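Local structure of polyhedrin (Simulium ubiquitum cypovirus, 5A9A) at residues Asn118-Val123 against Arg138-Arg143. The protein forms the microcrystalline matrix of cypovirus polyhedra, the occlusion bodies that probably protect embedded virus particles outside the insect host. Numbering follows the deposited sequence.
Sequences NVRVEV and RAWGPR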
loop_
_atom_site.group_PDB
_atom_site.type_symbol
_atom_site.label_atom_id
_atom_site.label_comp_id
_atom_site.label_asym_id
_atom_site.label_seq_id
_atom_site.Cartn_x
_atom_site.Cartn_y
_atom_site.Cartn_z
ATOM N N ASN A 118 -21.812 -6.624 -1.205
ATOM C CA ASN A 118 -20.461 -6.937 -1.666
ATOM C C ASN A 118 -19.394 -6.790 -0.586
ATOM O O ASN A 118 -18.203 -6.966 -0.852
ATOM C CB ASN A 118 -20.103 -6.068 -2.873
ATOM C CG ASN A 118 -20.715 -6.583 -4.161
ATOM O OD1 ASN A 118 -21.533 -7.501 -4.146
ATOM N ND2 ASN A 118 -20.320 -5.994 -5.283
ATOM N N VAL A 119 -19.821 -6.462 0.628
ATOM C CA VAL A 119 -18.903 -6.375 1.756
ATOM C C VAL A 119 -18.347 -7.754 2.106
ATOM O O VAL A 119 -19.076 -8.750 2.117
ATOM C CB VAL A 119 -19.599 -5.772 2.997
ATOM C CG1 VAL A 119 -18.782 -6.028 4.258
ATOM C CG2 VAL A 119 -19.834 -4.283 2.799
ATOM N N ARG A 120 -17.048 -7.803 2.379
ATOM C CA ARG A 120 -16.404 -9.023 2.844
ATOM C C ARG A 120 -15.511 -8.695 4.033
ATOM O O ARG A 120 -14.665 -7.807 3.950
ATOM C CB ARG A 120 -15.548 -9.650 1.741
ATOM C CG ARG A 120 -16.289 -9.988 0.454
ATOM C CD ARG A 120 -17.273 -11.133 0.631
ATOM N NE ARG A 120 -17.848 -11.547 -0.648
ATOM C CZ ARG A 120 -18.990 -11.080 -1.149
ATOM N NH1 ARG A 120 -19.704 -10.184 -0.478
ATOM N NH2 ARG A 120 -19.424 -11.516 -2.324
ATOM N N VAL A 121 -15.715 -9.404 5.137
ATOM C CA VAL A 121 -14.822 -9.324 6.285
ATOM C C VAL A 121 -14.458 -10.743 6.684
ATOM O O VAL A 121 -15.324 -11.536 7.049
ATOM C CB VAL A 121 -15.467 -8.606 7.481
ATOM C CG1 VAL A 121 -14.531 -8.636 8.684
ATOM C CG2 VAL A 121 -15.826 -7.171 7.117
ATOM N N GLU A 122 -13.173 -11.066 6.610
ATOM C CA GLU A 122 -12.749 -12.442 6.811
ATOM C C GLU A 122 -11.647 -12.558 7.853
ATOM O O GLU A 122 -10.628 -11.871 7.782
ATOM C CB GLU A 122 -12.284 -13.041 5.482
ATOM C CG GLU A 122 -12.103 -14.550 5.516
ATOM C CD GLU A 122 -12.107 -15.168 4.128
ATOM O OE1 GLU A 122 -11.147 -14.928 3.365
ATOM O OE2 GLU A 122 -13.073 -15.893 3.801
ATOM N N VAL A 123 -11.872 -13.427 8.830
ATOM C CA VAL A 123 -10.851 -13.751 9.813
ATOM C C VAL A 123 -9.986 -14.858 9.234
ATOM O O VAL A 123 -10.423 -16.001 9.102
ATOM C CB VAL A 123 -11.475 -14.207 11.142
ATOM C CG1 VAL A 123 -10.391 -14.479 12.172
ATOM C CG2 VAL A 123 -12.447 -13.155 11.652
ATOM N N ARG A 138 -8.908 -19.057 -1.596
ATOM C CA ARG A 138 -9.454 -18.161 -2.607
ATOM C C ARG A 138 -9.469 -16.731 -2.075
ATOM O O ARG A 138 -9.077 -16.477 -0.933
ATOM C CB ARG A 138 -10.878 -18.582 -2.998
ATOM C CG ARG A 138 -10.954 -19.755 -3.972
ATOM C CD ARG A 138 -10.855 -21.103 -3.273
ATOM N NE ARG A 138 -11.004 -22.212 -4.215
ATOM C CZ ARG A 138 -10.008 -22.746 -4.914
ATOM N NH1 ARG A 138 -8.769 -22.281 -4.783
ATOM N NH2 ARG A 138 -10.247 -23.754 -5.744
ATOM N N ALA A 139 -9.916 -15.795 -2.906
ATOM C CA ALA A 139 -10.069 -14.412 -2.472
ATOM C C ALA A 139 -10.864 -14.379 -1.174
ATOM O O ALA A 139 -10.456 -13.748 -0.197
ATOM C CB ALA A 139 -10.773 -13.595 -3.544
ATOM N N TRP A 140 -12.000 -15.069 -1.172
ATOM C CA TRP A 140 -12.841 -15.167 0.014
ATOM C C TRP A 140 -13.356 -16.593 0.168
ATOM O O TRP A 140 -13.499 -17.316 -0.817
ATOM C CB TRP A 140 -14.012 -14.187 -0.090
ATOM C CG TRP A 140 -13.578 -12.796 -0.424
ATOM C CD1 TRP A 140 -13.655 -12.182 -1.641
ATOM C CD2 TRP A 140 -12.991 -11.844 0.471
ATOM N NE1 TRP A 140 -13.152 -10.904 -1.558
ATOM C CE2 TRP A 140 -12.737 -10.672 -0.272
ATOM C CE3 TRP A 140 -12.651 -11.869 1.829
ATOM C CZ2 TRP A 140 -12.155 -9.537 0.296
ATOM C CZ3 TRP A 140 -12.077 -10.740 2.394
ATOM C CH2 TRP A 140 -11.836 -9.589 1.626
ATOM N N GLY A 141 -13.637 -16.992 1.405
ATOM C CA GLY A 141 -14.037 -18.359 1.692
ATOM C C GLY A 141 -15.440 -18.474 2.261
ATOM O O GLY A 141 -16.145 -17.475 2.412
ATOM N N PRO A 142 -15.851 -19.707 2.593
ATOM C CA PRO A 142 -17.197 -20.010 3.095
ATOM C C PRO A 142 -17.455 -19.521 4.523
ATOM O O PRO A 142 -18.606 -19.534 4.962
ATOM C CB PRO A 142 -17.256 -21.542 3.037
ATOM C CG PRO A 142 -15.840 -21.986 3.097
ATOM C CD PRO A 142 -15.031 -20.919 2.427
ATOM N N ARG A 143 -16.411 -19.097 5.229
ATOM C CA ARG A 143 -16.557 -18.604 6.598
ATOM C C ARG A 143 -16.476 -17.080 6.648
ATOM O O ARG A 143 -16.403 -16.484 7.723
ATOM C CB ARG A 143 -15.482 -19.214 7.498
ATOM C CG ARG A 143 -15.579 -20.725 7.622
ATOM C CD ARG A 143 -14.287 -21.338 8.144
ATOM N NE ARG A 143 -14.344 -21.625 9.576
ATOM C CZ ARG A 143 -13.781 -20.879 10.523
ATOM N NH1 ARG A 143 -13.101 -19.781 10.209
ATOM N NH2 ARG A 143 -13.894 -21.236 11.797
HETATM O O HOH W 1 -13.629 -18.456 4.937
HETATM O O HOH W 2 -14.126 -15.037 8.940
#
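Arg120 and Glu122 of strand 120-124 receive the incoming loop 138-143 through a CH-pi contact and a carboxylate-to-backbone hydrogen bond, on one face of the four-stranded antiparallel sheet. Arg120 CB sits 3.4 Å from the centroid of the Trp140 six-membered ring, almost straight above it. With CG anti to the carbonyl carbon (chi1 -57°), the next carbon also lies against the ring, Arg120 CG 3.7 Å from Trp140 CE2; the bend at chi2 (-69°) then turns CD and the guanidinium. The latter is too distant for more than a weak cation-pi attraction; instead Arg120 NH1 donates to Val119 O, 3.0 Å away, from above the carbonyl plane, and also to Glu117 O. Glu122 CB meets the indole at its edge, in plane. With CG anti to the backbone N (chi1 -168°) and the chain extended, the carboxylate passes the ring, and Glu122 OE2 accepts a hydrogen bond from Gly141 N on its syn lone pair, at 2.7 Å. The two residues alternate with Val121, whose side chain turns to the other face of the strand, toward Leu160 and Ile162 of the six-stranded sheet. The loop runs on into short strand 145-146, outermost within this chain, which pairs with 120-124, and water extends that link: one molecule joins Glu122 OE2 to Arg143 N, another Val123 N to Arg143 O. Asn130 donates to Glu122 OE1, so both carboxylate oxygens are held. Trp140 NE1 bonds Asn197 OD1 of the second subunit, placing the indole at a subunit interface.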